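Local coordinates for proximal thread matrix protein 1 (Mytilus galloprovincialis, PDB 4CN9), which serves as a collagen-binding matrix protein of the mussel byssus and holds zinc ions, one in the MIDAS motif of one of its von Willebrand factor type A domains, at residues I255-A261 with Q296-F302; F302-A306 with Q335-G341; L275-F279 with F423-I429; G251-I255 with P292-Q296. One frame throughout, in Å; residues are numbered along the deposited sequence.

All four interactions lie in the second von Willebrand factor type A domain. Interactions 1 and 4 hold the same two strands, 253-260 and 295-302. Interaction 1 is their buried length, made of backbone bonds and aromatic packing. Interaction 4 is their start, where a carboxylate-amide bond and a bridging water join the backbone bonds and the loop residues reach solvent. Interaction 2 continues from the end of strand 295-302 and shares Phe302 with interaction 1; it combines ring packing with one backbone bond and a bridging water. Interaction 3 is almost wholly apolar. It lies beside the sheet and meets interaction 1 through Met276, which touches Phe259. Interactions 2 and 4 lie furthest apart, centres about 26 Å.

Interaction 1 (I255-A261 with Q296-F302); sequences IAFVFDA and QFAVVTF
Ala261 N gives Phe302 O a short hydrogen bond of 2.8 Å, nearly straight at 169°. It is the last of seven backbone bonds between two parallel strands of the von Willebrand factor type A fold. The strands are joined by a beta-alpha-beta crossover through helix 272-285. Before it, Phe259 O takes Phe302 N from above its carbonyl plane, and the CA of Thr301 also lies close to this oxygen, at 3.0 Å.

Ile255, Phe257, Phe259, Phe297, Val299 and Thr301 share one face of the sheet. Here Met276 and Met280 of helix 272-285 pack on Phe259. The Phe257 and Phe297 rings are almost parallel, 7° apart, but slid so far that they barely overlap; their centroids are 5.7 Å apart. Ile255 lies alongside Phe297 and touches CD1 and CE1 of the ring with its CB. Thr301 CG2 sits over a face of the Phe259 ring, 3.7 Å from the centroid. Val299 CG1 meets CE2 of the same ring. Thr301 OG1 is hydrogen-bonded to Gln309 NE2.

The other face carries Ala256, Val258, Asp260, Ala298, Val300 and Phe302. Helix 338-349 packs on the last three of these. Phe302 has its CG between backbone N and carbonyl carbon, chi1 56°, which lays the ring across the neighbouring strand. Asp260 begins a DxSxS sequence, as in MIDAS loops, and its carboxylate accepts from the backbone N of Ser262 and Asp370. The CA of Asp260 rests over the Phe302 ring, 3.9 Å from its centroid, while Val258 CG1 approaches Phe302 CE2 to 3.8 Å.

Interaction 2 (F302-A306 with Q335-G341); sequences FADRA and QTAIGDG
Ala303 O receives the backbone N-H of Ala337 at 2.7 Å. The nitrogen lies in the carbonyl plane, but the bond is bent, 132° at the hydrogen. Next to it Phe302 packs under the start of helix 338-349. Ile338 CA stands over the centre of the Phe302 ring, 4.1 Å from the centroid. Ile338 CG1 runs alongside and meets Phe302 CE1 at 3.8 Å. Gly341 passes the other end of the ring; a side chain there would collide with Phe302 CD2. Ala306 CB lies 3.7 Å from Asp340 CB. Gln335 packs on Asp304, with Gln335 OE1 3.6 Å from Asp304 CB.

Further groups position these. Ala337 is the N-cap residue and the centre of an inverse gamma turn; its carbonyl accepts Gly341 N in the first helical turn. Thr336, where vWA domains usually carry the MIDAS threonine, is held by OG1 to the backbone of Gln372. Arg305 is bent at chi2, and its NH1 returns to Asp304 O at 2.9 Å, above the carbonyl plane. A water links the same NH1 to Gln335 OE1. Asn374 donates to both Asp304 O and Gln335 OE1.

One short but bent backbone bond thus lies beside the apolar ring packing, while water and side-chain amides serve the more exposed side. With Ala303 O accepting from Ala337, and Asp304 O from Arg305 and Asn374, the loop is probably held largely through its carbonyls.

Interaction 3 (L275-F279 with F423-I429); sequences LMKNF and FDKLSKI
Leu426 drops onto Phe279 at about a right angle. Its CD2 stands over the centre of the ring, 4.2 Å from the centroid and only 3° off the normal. This joins helix 272-285 of the von Willebrand factor type A fold to the segment that leads into helix 430-437. Both lie against strand 391-398, where Ile396 backs Phe279 and Val398 backs Leu426.

Phe279 reaches Leu426 because its CG is anti to the backbone N, chi1 175°. Leu426 CB then meets Phe279 CD1 at 3.7 Å, and Leu426 O lies 3.6 Å from Phe279 CE1. The Ile429 side chain crosses that of Phe279 at about a right angle, with CG1 near CE1 and CZ. Were Phe279 an alanine, Leu426 CD2 and Ile429 CG1 would probably lose the ring they rest on, and a gap would open in front of Ile396.

One turn earlier in the helix, Met276 and Phe423 lie side by side and point the same way. Met276 CB touches Phe423 CD2 and CE2, both at 4.0 Å. The sulfur is somewhat further from CE2, and Ile265 touches both side chains. Leu275 closes the outer end. Its CB and CD1 pack on Phe423 CB, and the branch crosses Asp424 obliquely, with Leu275 CD1 3.7 Å from both CG and OD1 of the Asp424 carboxylate.

Interaction 4 (G251-I255 with P292-Q296); sequences GHADI and PDGTQ
Gln296 and Asp254 are joined by a bond between side chains. The extended Gln296 chain lies beside that of Asp254 and points the same way. Its NE2 donates to Asp254 OD1 at 3.0 Å, almost straight at 169°. The oxygen lies in the amide plane. The nitrogen comes from the syn side of the carboxylate but 33° out of its plane. OD1 has a second partner, a salt bridge to Arg358, and Gln296 OE1 takes a bond from Lys313. A leucine at the Gln296 position could neither donate to Asp254 nor accept from Lys313, and would probably leave both without this partner.

The backbone bonds are few. Gln296 N reaches Ala253 O at 2.9 Å, and Ile255 N returns to the Gln296 carbonyl. They start the parallel pairing of strands 253-260 and 295-302, the two strands of a beta-alpha-beta unit in the vWA fold. Gly294 and Thr295 also belong to a classic beta bulge. Gly294 O is held by Arg358.

Water makes a further link. One molecule donates to Gly251 O at 2.6 Å and is hydrogen-bonded to Thr295 OG1 at 2.8 Å.

The remaining contacts are apolar packing and carbon-to-oxygen approaches. Thr295 CG2 is anti to the backbone N, chi1 -47° for OG1, which sends the methyl to Ile255 CG1 at 3.7 Å. On the exposed side, the His252 ring lies beside the 292-294 turn, and its CE1 comes within 3.3 Å of Asp293 O.

Interaction 1 (I255-A261 with Q296-F302)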
loop_
_atom_site.group_PDB
_atom_site.type_symbol
_atom_site.label_atom_id
_atom_site.label_comp_id
_atom_site.label_asym_id
_atom_site.label_seq_id
_atom_site.Cartn_x
_atom_site.Cartn_y
_atom_site.Cartn_z
ATOM N N ILE A 255 0.423 -17.579 -2.425
ATOM C CA ILE A 255 -0.837 -16.917 -2.743
ATOM C C ILE A 255 -2.027 -17.719 -2.253
ATOM O O ILE A 255 -2.237 -18.859 -2.683
ATOM C CB ILE A 255 -1.047 -16.771 -4.267
ATOM C CG1 ILE A 255 0.189 -16.190 -4.962
ATOM C CG2 ILE A 255 -2.273 -15.909 -4.561
ATOM C CD1 ILE A 255 0.395 -14.757 -4.714
ATOM N N ALA A 256 -2.838 -17.114 -1.399
ATOM C CA ALA A 256 -4.046 -17.777 -0.929
ATOM C C ALA A 256 -5.319 -17.141 -1.472
ATOM O O ALA A 256 -5.566 -15.942 -1.276
ATOM C CB ALA A 256 -4.061 -17.810 0.595
ATOM N N PHE A 257 -6.127 -17.950 -2.165
ATOM C CA PHE A 257 -7.482 -17.545 -2.521
ATOM C C PHE A 257 -8.374 -17.822 -1.328
ATOM O O PHE A 257 -8.428 -18.941 -0.836
ATOM C CB PHE A 257 -8.020 -18.337 -3.706
ATOM C CG PHE A 257 -7.305 -18.063 -4.995
ATOM C CD1 PHE A 257 -7.476 -16.862 -5.642
ATOM C CD2 PHE A 257 -6.484 -19.023 -5.558
ATOM C CE1 PHE A 257 -6.817 -16.613 -6.838
ATOM C CE2 PHE A 257 -5.829 -18.789 -6.758
ATOM C CZ PHE A 257 -5.994 -17.580 -7.395
ATOM N N VAL A 258 -9.064 -16.796 -0.866
ATOM C CA VAL A 258 -9.991 -16.940 0.238
ATOM C C VAL A 258 -11.338 -16.549 -0.322
ATOM O O VAL A 258 -11.610 -15.355 -0.518
ATOM C CB VAL A 258 -9.616 -16.021 1.397
ATOM C CG1 VAL A 258 -10.619 -16.154 2.534
ATOM C CG2 VAL A 258 -8.189 -16.336 1.877
ATOM N N PHE A 259 -12.162 -17.538 -0.637
ATOM C CA PHE A 259 -13.396 -17.232 -1.343
ATOM C C PHE A 259 -14.702 -17.830 -0.819
ATOM O O PHE A 259 -14.743 -18.876 -0.176
ATOM C CB PHE A 259 -13.251 -17.497 -2.835
ATOM C CG PHE A 259 -13.130 -18.928 -3.221
ATOM C CD1 PHE A 259 -14.266 -19.686 -3.510
ATOM C CD2 PHE A 259 -11.880 -19.511 -3.405
ATOM C CE1 PHE A 259 -14.155 -21.015 -3.911
ATOM C CE2 PHE A 259 -11.760 -20.837 -3.810
ATOM C CZ PHE A 259 -12.897 -21.592 -4.065
ATOM N N ASP A 260 -15.750 -17.073 -1.129
ATOM C CA ASP A 260 -17.126 -17.305 -0.760
ATOM C C ASP A 260 -17.613 -18.605 -1.382
ATOM O O ASP A 260 -17.489 -18.809 -2.591
ATOM C CB ASP A 260 -17.914 -16.105 -1.293
ATOM C CG ASP A 260 -19.375 -16.115 -0.934
ATOM O OD1 ASP A 260 -19.901 -17.115 -0.397
ATOM O OD2 ASP A 260 -20.008 -15.065 -1.216
ATOM N N ALA A 261 -18.144 -19.491 -0.544
ATOM C CA ALA A 261 -18.719 -20.754 -1.016
ATOM C C ALA A 261 -20.154 -20.929 -0.527
ATOM O O ALA A 261 -20.669 -22.045 -0.476
ATOM C CB ALA A 261 -17.856 -21.936 -0.583
ATOM N N GLN A 296 3.441 -20.714 -4.989
ATOM C CA GLN A 296 2.616 -21.722 -4.347
ATOM C C GLN A 296 1.244 -21.121 -4.126
ATOM O O GLN A 296 1.123 -19.917 -3.895
ATOM C CB GLN A 296 3.256 -22.140 -3.037
ATOM C CG GLN A 296 4.509 -22.958 -3.244
ATOM C CD GLN A 296 5.042 -23.572 -1.972
ATOM O OE1 GLN A 296 5.376 -24.756 -1.947
ATOM N NE2 GLN A 296 5.127 -22.780 -0.912
ATOM N N PHE A 297 0.216 -21.956 -4.239
ATOM C CA PHE A 297 -1.161 -21.516 -4.071
ATOM C C PHE A 297 -1.876 -22.304 -2.972
ATOM O O PHE A 297 -1.552 -23.450 -2.720
ATOM C CB PHE A 297 -1.927 -21.694 -5.386
ATOM C CG PHE A 297 -1.629 -20.635 -6.407
ATOM C CD1 PHE A 297 -2.299 -19.432 -6.388
ATOM C CD2 PHE A 297 -0.678 -20.847 -7.382
ATOM C CE1 PHE A 297 -2.032 -18.446 -7.331
ATOM C CE2 PHE A 297 -0.410 -19.868 -8.328
ATOM C CZ PHE A 297 -1.073 -18.669 -8.293
ATOM N N ALA A 298 -2.857 -21.680 -2.332
ATOM C CA ALA A 298 -3.707 -22.350 -1.353
ATOM C C ALA A 298 -5.137 -21.837 -1.544
ATOM O O ALA A 298 -5.342 -20.745 -2.090
ATOM C CB ALA A 298 -3.215 -22.045 0.061
ATOM N N VAL A 299 -6.113 -22.624 -1.111
ATOM C CA VAL A 299 -7.511 -22.200 -1.122
ATOM C C VAL A 299 -8.170 -22.390 0.248
ATOM O O VAL A 299 -8.083 -23.469 0.867
ATOM C CB VAL A 299 -8.331 -22.969 -2.182
ATOM C CG1 VAL A 299 -9.833 -22.836 -1.911
ATOM C CG2 VAL A 299 -7.982 -22.481 -3.577
ATOM N N VAL A 300 -8.826 -21.320 0.701
ATOM C CA VAL A 300 -9.711 -21.336 1.864
ATOM C C VAL A 300 -11.070 -20.876 1.369
ATOM O O VAL A 300 -11.155 -19.925 0.612
ATOM C CB VAL A 300 -9.227 -20.359 2.950
ATOM C CG1 VAL A 300 -10.218 -20.266 4.111
ATOM C CG2 VAL A 300 -7.863 -20.778 3.474
ATOM N N THR A 301 -12.128 -21.565 1.763
ATOM C CA THR A 301 -13.465 -21.105 1.455
ATOM C C THR A 301 -14.222 -20.768 2.734
ATOM O O THR A 301 -13.880 -21.260 3.826
ATOM C CB THR A 301 -14.256 -22.143 0.643
ATOM O OG1 THR A 301 -14.316 -23.371 1.362
ATOM C CG2 THR A 301 -13.598 -22.389 -0.694
ATOM N N PHE A 302 -15.244 -19.927 2.596
ATOM C CA PHE A 302 -16.077 -19.552 3.733
ATOM C C PHE A 302 -17.559 -19.524 3.383
ATOM O O PHE A 302 -17.941 -19.182 2.273
ATOM C CB PHE A 302 -15.627 -18.231 4.362
ATOM C CG PHE A 302 -15.564 -17.074 3.404
ATOM C CD1 PHE A 302 -16.681 -16.280 3.184
ATOM C CD2 PHE A 302 -14.383 -16.760 2.748
ATOM C CE1 PHE A 302 -16.632 -15.211 2.310
ATOM C CE2 PHE A 302 -14.317 -15.689 1.871
ATOM C CZ PHE A 302 -15.440 -14.918 1.643
#

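Interaction 2 (F302-A306 with Q335-G341)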
loop_
_atom_site.group_PDB
_atom_site.type_symbol
_atom_site.label_atom_id
_atom_site.label_comp_id
_atom_site.label_asym_id
_atom_site.label_seq_id
_atom_site.Cartn_x
_atom_site.Cartn_y
_atom_site.Cartn_z
ATOM N N PHE A 302 -15.244 -19.927 2.596
ATOM C CA PHE A 302 -16.077 -19.552 3.733
ATOM C C PHE A 302 -17.559 -19.524 3.383
ATOM O O PHE A 302 -17.941 -19.182 2.273
ATOM C CB PHE A 302 -15.627 -18.231 4.362
ATOM C CG PHE A 302 -15.564 -17.074 3.404
ATOM C CD1 PHE A 302 -16.681 -16.280 3.184
ATOM C CD2 PHE A 302 -14.383 -16.760 2.748
ATOM C CE1 PHE A 302 -16.632 -15.211 2.310
ATOM C CE2 PHE A 302 -14.317 -15.689 1.871
ATOM C CZ PHE A 302 -15.440 -14.918 1.643
ATOM N N ALA A 303 -18.371 -19.968 4.336
ATOM C CA ALA A 303 -19.818 -19.849 4.253
ATOM C C ALA A 303 -20.231 -19.454 5.660
ATOM O O ALA A 303 -19.907 -18.360 6.088
ATOM C CB ALA A 303 -20.452 -21.141 3.799
ATOM N N ASP A 304 -20.898 -20.318 6.413
ATOM C CA ASP A 304 -21.125 -19.972 7.824
ATOM C C ASP A 304 -19.816 -19.975 8.609
ATOM O O ASP A 304 -19.656 -19.211 9.556
ATOM C CB ASP A 304 -22.132 -20.908 8.488
ATOM C CG ASP A 304 -21.800 -22.349 8.283
ATOM O OD1 ASP A 304 -21.336 -22.715 7.169
ATOM O OD2 ASP A 304 -21.980 -23.115 9.255
ATOM N N ARG A 305 -18.885 -20.845 8.219
ATOM C CA ARG A 305 -17.570 -20.914 8.866
ATOM C C ARG A 305 -16.533 -21.033 7.765
ATOM O O ARG A 305 -16.871 -20.808 6.606
ATOM C CB ARG A 305 -17.504 -22.111 9.827
ATOM C CG ARG A 305 -18.447 -21.998 11.041
ATOM C CD ARG A 305 -18.029 -20.887 11.990
ATOM N NE ARG A 305 -18.884 -20.801 13.193
ATOM C CZ ARG A 305 -19.947 -20.002 13.333
ATOM N NH1 ARG A 305 -20.343 -19.210 12.346
ATOM N NH2 ARG A 305 -20.627 -19.999 14.476
ATOM N N ALA A 306 -15.286 -21.362 8.105
ATOM C CA ALA A 306 -14.227 -21.447 7.090
ATOM C C ALA A 306 -13.548 -22.817 7.048
ATOM O O ALA A 306 -13.470 -23.519 8.056
ATOM C CB ALA A 306 -13.202 -20.343 7.287
ATOM N N GLN A 335 -24.535 -17.977 4.333
ATOM C CA GLN A 335 -23.846 -17.015 5.174
ATOM C C GLN A 335 -22.483 -16.815 4.535
ATOM O O GLN A 335 -22.051 -17.635 3.721
ATOM C CB GLN A 335 -23.667 -17.548 6.595
ATOM C CG GLN A 335 -24.905 -17.514 7.455
ATOM C CD GLN A 335 -24.639 -18.086 8.828
ATOM O OE1 GLN A 335 -23.639 -17.739 9.483
ATOM N NE2 GLN A 335 -25.512 -18.989 9.271
ATOM N N THR A 336 -21.806 -15.732 4.905
ATOM C CA THR A 336 -20.466 -15.445 4.401
ATOM C C THR A 336 -19.550 -14.999 5.556
ATOM O O THR A 336 -19.530 -13.836 5.943
ATOM C CB THR A 336 -20.478 -14.351 3.288
ATOM O OG1 THR A 336 -21.460 -13.355 3.588
ATOM C CG2 THR A 336 -20.812 -14.954 1.931
ATOM N N ALA A 337 -18.777 -15.932 6.080
ATOM C CA ALA A 337 -17.878 -15.654 7.190
ATOM C C ALA A 337 -16.514 -15.192 6.678
ATOM O O ALA A 337 -15.537 -15.947 6.712
ATOM C CB ALA A 337 -17.727 -16.892 8.049
ATOM N N ILE A 338 -16.466 -13.952 6.206
ATOM C CA ILE A 338 -15.235 -13.345 5.679
ATOM C C ILE A 338 -14.168 -13.364 6.757
ATOM O O ILE A 338 -13.011 -13.696 6.487
ATOM C CB ILE A 338 -15.493 -11.893 5.229
ATOM C CG1 ILE A 338 -16.530 -11.849 4.107
ATOM C CG2 ILE A 338 -14.231 -11.221 4.744
ATOM C CD1 ILE A 338 -17.080 -10.463 3.858
ATOM N N GLY A 339 -14.557 -13.025 7.988
ATOM C CA GLY A 339 -13.625 -13.049 9.102
ATOM C C GLY A 339 -12.981 -14.399 9.355
ATOM O O GLY A 339 -11.767 -14.504 9.589
ATOM N N ASP A 340 -13.792 -15.444 9.325
ATOM C CA ASP A 340 -13.289 -16.807 9.540
ATOM C C ASP A 340 -12.325 -17.226 8.425
ATOM O O ASP A 340 -11.301 -17.871 8.684
ATOM C CB ASP A 340 -14.455 -17.787 9.600
ATOM C CG ASP A 340 -15.235 -17.693 10.893
ATOM O OD1 ASP A 340 -15.803 -16.613 11.186
ATOM O OD2 ASP A 340 -15.276 -18.716 11.616
ATOM N N GLY A 341 -12.662 -16.865 7.187
ATOM C CA GLY A 341 -11.792 -17.125 6.043
ATOM C C GLY A 341 -10.396 -16.550 6.229
ATOM O O GLY A 341 -9.391 -17.217 5.992
HETATM O O HOH W 1 -23.137 -17.655 12.727
HETATM O O HOH W 2 -14.317 -21.425 10.985
#

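Interaction 3 (L275-F279 with F423-I429)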
loop_
_atom_site.group_PDB
_atom_site.type_symbol
_atom_site.label_atom_id
_atom_site.label_comp_id
_atom_site.label_asym_id
_atom_site.label_seq_id
_atom_site.Cartn_x
_atom_site.Cartn_y
_atom_site.Cartn_z
ATOM N N LEU A 275 -17.916 -19.482 -12.834
ATOM C CA LEU A 275 -17.289 -18.269 -13.350
ATOM C C LEU A 275 -16.201 -17.795 -12.373
ATOM O O LEU A 275 -15.104 -17.392 -12.773
ATOM C CB LEU A 275 -18.333 -17.179 -13.598
ATOM C CG LEU A 275 -19.221 -17.351 -14.841
ATOM C CD1 LEU A 275 -20.330 -16.319 -14.847
ATOM C CD2 LEU A 275 -18.400 -17.261 -16.124
ATOM N N MET A 276 -16.502 -17.878 -11.084
ATOM C CA MET A 276 -15.542 -17.510 -10.055
ATOM C C MET A 276 -14.332 -18.451 -10.049
ATOM O O MET A 276 -13.183 -18.004 -9.961
ATOM C CB MET A 276 -16.240 -17.484 -8.679
ATOM C CG MET A 276 -15.365 -16.972 -7.543
ATOM S SD MET A 276 -16.249 -17.032 -5.948
ATOM C CE MET A 276 -16.559 -18.778 -5.827
ATOM N N LYS A 277 -14.571 -19.752 -10.174
ATOM C CA LYS A 277 -13.463 -20.697 -10.278
ATOM C C LYS A 277 -12.587 -20.412 -11.500
ATOM O O LYS A 277 -11.355 -20.454 -11.414
ATOM C CB LYS A 277 -13.978 -22.131 -10.331
ATOM C CG LYS A 277 -14.584 -22.624 -9.038
ATOM C CD LYS A 277 -15.251 -23.973 -9.269
ATOM C CE LYS A 277 -15.535 -24.689 -7.979
ATOM N NZ LYS A 277 -16.301 -25.956 -8.236
ATOM N N ASN A 278 -13.210 -20.118 -12.642
ATOM C CA ASN A 278 -12.441 -19.838 -13.849
ATOM C C ASN A 278 -11.566 -18.604 -13.658
ATOM O O ASN A 278 -10.448 -18.548 -14.154
ATOM C CB ASN A 278 -13.355 -19.639 -15.057
ATOM C CG ASN A 278 -14.030 -20.933 -15.513
ATOM O OD1 ASN A 278 -13.730 -22.026 -15.023
ATOM N ND2 ASN A 278 -14.937 -20.806 -16.475
ATOM N N PHE A 279 -12.075 -17.617 -12.928
ATOM C CA PHE A 279 -11.307 -16.408 -12.645
ATOM C C PHE A 279 -10.035 -16.777 -11.878
ATOM O O PHE A 279 -8.939 -16.364 -12.236
ATOM C CB PHE A 279 -12.205 -15.429 -11.876
ATOM C CG PHE A 279 -11.523 -14.175 -11.392
ATOM C CD1 PHE A 279 -11.244 -13.141 -12.256
ATOM C CD2 PHE A 279 -11.239 -14.003 -10.052
ATOM C CE1 PHE A 279 -10.652 -11.978 -11.807
ATOM C CE2 PHE A 279 -10.649 -12.829 -9.593
ATOM C CZ PHE A 279 -10.368 -11.821 -10.469
ATOM N N PHE A 423 -20.711 -11.896 -11.928
ATOM C CA PHE A 423 -19.606 -12.826 -12.075
ATOM C C PHE A 423 -19.078 -12.859 -13.512
ATOM O O PHE A 423 -17.900 -13.104 -13.731
ATOM C CB PHE A 423 -20.044 -14.203 -11.591
ATOM C CG PHE A 423 -20.168 -14.295 -10.085
ATOM C CD1 PHE A 423 -21.332 -13.914 -9.447
ATOM C CD2 PHE A 423 -19.100 -14.745 -9.315
ATOM C CE1 PHE A 423 -21.437 -13.988 -8.063
ATOM C CE2 PHE A 423 -19.191 -14.815 -7.944
ATOM C CZ PHE A 423 -20.361 -14.447 -7.314
ATOM N N ASP A 424 -19.945 -12.577 -14.484
ATOM C CA ASP A 424 -19.527 -12.512 -15.876
ATOM C C ASP A 424 -18.529 -11.371 -16.086
ATOM O O ASP A 424 -17.706 -11.420 -16.999
ATOM C CB ASP A 424 -20.739 -12.280 -16.788
ATOM C CG ASP A 424 -21.718 -13.446 -16.778
ATOM O OD1 ASP A 424 -22.546 -13.547 -15.841
ATOM O OD2 ASP A 424 -21.670 -14.244 -17.725
ATOM N N LYS A 425 -18.608 -10.337 -15.252
ATOM C CA LYS A 425 -17.741 -9.173 -15.424
ATOM C C LYS A 425 -16.432 -9.267 -14.637
ATOM O O LYS A 425 -15.672 -8.307 -14.597
ATOM C CB LYS A 425 -18.501 -7.885 -15.089
ATOM C CG LYS A 425 -19.812 -7.749 -15.880
ATOM C CD LYS A 425 -20.135 -6.316 -16.308
ATOM C CE LYS A 425 -20.155 -5.355 -15.128
ATOM N NZ LYS A 425 -20.836 -4.054 -15.445
ATOM N N LEU A 426 -16.148 -10.426 -14.043
ATOM C CA LEU A 426 -14.859 -10.624 -13.379
ATOM C C LEU A 426 -13.710 -10.435 -14.362
ATOM O O LEU A 426 -12.639 -9.986 -13.981
ATOM C CB LEU A 426 -14.764 -11.985 -12.683
ATOM C CG LEU A 426 -15.399 -12.075 -11.296
ATOM C CD1 LEU A 426 -15.442 -13.513 -10.817
ATOM C CD2 LEU A 426 -14.657 -11.195 -10.282
ATOM N N SER A 427 -13.942 -10.737 -15.637
ATOM C CA SER A 427 -12.914 -10.549 -16.664
ATOM C C SER A 427 -12.447 -9.088 -16.737
ATOM O O SER A 427 -11.278 -8.801 -17.016
ATOM C CB SER A 427 -13.464 -10.981 -18.022
ATOM O OG SER A 427 -14.545 -10.142 -18.403
ATOM N N LYS A 428 -13.364 -8.169 -16.477
ATOM C CA LYS A 428 -13.076 -6.739 -16.498
ATOM C C LYS A 428 -12.002 -6.293 -15.491
ATOM O O LYS A 428 -11.376 -5.263 -15.691
ATOM C CB LYS A 428 -14.377 -5.957 -16.264
ATOM C CG LYS A 428 -14.218 -4.596 -15.582
ATOM C CD LYS A 428 -15.573 -3.876 -15.383
ATOM C CE LYS A 428 -16.268 -4.238 -14.055
ATOM N NZ LYS A 428 -15.709 -3.533 -12.849
ATOM N N ILE A 429 -11.794 -7.044 -14.407
ATOM C CA ILE A 429 -10.829 -6.636 -13.376
ATOM C C ILE A 429 -9.596 -7.538 -13.350
ATOM O O ILE A 429 -8.668 -7.310 -12.582
ATOM C CB ILE A 429 -11.452 -6.633 -11.943
ATOM C CG1 ILE A 429 -11.757 -8.049 -11.478
ATOM C CG2 ILE A 429 -12.689 -5.743 -11.884
ATOM C CD1 ILE A 429 -12.328 -8.116 -10.066
#

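Interaction 4 (G251-I255 with P292-Q296)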
loop_
_atom_site.group_PDB
_atom_site.type_symbol
_atom_site.label_atom_id
_atom_site.label_comp_id
_atom_site.label_asym_id
_atom_site.label_seq_id
_atom_site.Cartn_x
_atom_site.Cartn_y
_atom_site.Cartn_z
ATOM N N GLY A 251 8.317 -14.490 -9.686
ATOM C CA GLY A 251 9.014 -14.419 -8.418
ATOM C C GLY A 251 8.634 -15.578 -7.522
ATOM O O GLY A 251 7.880 -16.468 -7.912
ATOM N N HIS A 252 9.166 -15.578 -6.311
ATOM C CA HIS A 252 8.697 -16.507 -5.304
ATOM C C HIS A 252 7.558 -15.822 -4.546
ATOM O O HIS A 252 7.721 -14.720 -4.001
ATOM C CB HIS A 252 9.834 -16.913 -4.361
ATOM C CG HIS A 252 10.905 -17.724 -5.020
ATOM N ND1 HIS A 252 11.073 -19.070 -4.781
ATOM C CD2 HIS A 252 11.862 -17.379 -5.915
ATOM C CE1 HIS A 252 12.086 -19.521 -5.497
ATOM N NE2 HIS A 252 12.582 -18.515 -6.195
ATOM N N ALA A 253 6.392 -16.458 -4.545
ATOM C CA ALA A 253 5.244 -15.943 -3.804
ATOM C C ALA A 253 4.358 -17.075 -3.275
ATOM O O ALA A 253 4.313 -18.171 -3.849
ATOM C CB ALA A 253 4.439 -15.002 -4.665
ATOM N N ASP A 254 3.680 -16.798 -2.162
ATOM C CA ASP A 254 2.694 -17.721 -1.577
ATOM C C ASP A 254 1.342 -17.021 -1.643
ATOM O O ASP A 254 1.150 -15.979 -1.004
ATOM C CB ASP A 254 3.010 -18.042 -0.119
ATOM C CG ASP A 254 4.207 -18.981 0.053
ATOM O OD1 ASP A 254 4.534 -19.793 -0.857
ATOM O OD2 ASP A 254 4.810 -18.900 1.141
ATOM N N ILE A 255 0.423 -17.579 -2.425
ATOM C CA ILE A 255 -0.837 -16.917 -2.743
ATOM C C ILE A 255 -2.027 -17.719 -2.253
ATOM O O ILE A 255 -2.237 -18.859 -2.683
ATOM C CB ILE A 255 -1.047 -16.771 -4.267
ATOM C CG1 ILE A 255 0.189 -16.190 -4.962
ATOM C CG2 ILE A 255 -2.273 -15.909 -4.561
ATOM C CD1 ILE A 255 0.395 -14.757 -4.714
ATOM N N PRO A 292 7.412 -25.184 -5.151
ATOM C CA PRO A 292 8.405 -24.699 -4.183
ATOM C C PRO A 292 9.472 -23.821 -4.818
ATOM O O PRO A 292 10.106 -23.050 -4.108
ATOM C CB PRO A 292 9.028 -25.994 -3.634
ATOM C CG PRO A 292 8.024 -27.062 -3.930
ATOM C CD PRO A 292 7.337 -26.652 -5.184
ATOM N N ASP A 293 9.651 -23.921 -6.131
ATOM C CA ASP A 293 10.658 -23.128 -6.828
ATOM C C ASP A 293 10.068 -21.864 -7.421
ATOM O O ASP A 293 10.767 -21.103 -8.084
ATOM C CB ASP A 293 11.289 -23.932 -7.969
ATOM C CG ASP A 293 12.168 -25.043 -7.476
ATOM O OD1 ASP A 293 12.784 -24.867 -6.400
ATOM O OD2 ASP A 293 12.242 -26.082 -8.166
ATOM N N GLY A 294 8.774 -21.653 -7.228
ATOM C CA GLY A 294 8.143 -20.454 -7.746
ATOM C C GLY A 294 6.967 -20.055 -6.886
ATOM O O GLY A 294 7.123 -19.722 -5.714
ATOM N N THR A 295 5.783 -20.116 -7.476
ATOM C CA THR A 295 4.575 -19.650 -6.818
ATOM C C THR A 295 3.790 -20.821 -6.259
ATOM O O THR A 295 3.507 -21.810 -6.953
ATOM C CB THR A 295 3.704 -18.885 -7.805
ATOM O OG1 THR A 295 4.529 -17.966 -8.525
ATOM C CG2 THR A 295 2.571 -18.136 -7.076
ATOM N N GLN A 296 3.441 -20.714 -4.989
ATOM C CA GLN A 296 2.616 -21.722 -4.347
ATOM C C GLN A 296 1.244 -21.121 -4.126
ATOM O O GLN A 296 1.123 -19.917 -3.895
ATOM C CB GLN A 296 3.256 -22.140 -3.037
ATOM C CG GLN A 296 4.509 -22.958 -3.244
ATOM C CD GLN A 296 5.042 -23.572 -1.972
ATOM O OE1 GLN A 296 5.376 -24.756 -1.947
ATOM N NE2 GLN A 296 5.127 -22.780 -0.912
HETATM O O HOH W 3 5.532 -15.420 -8.096
#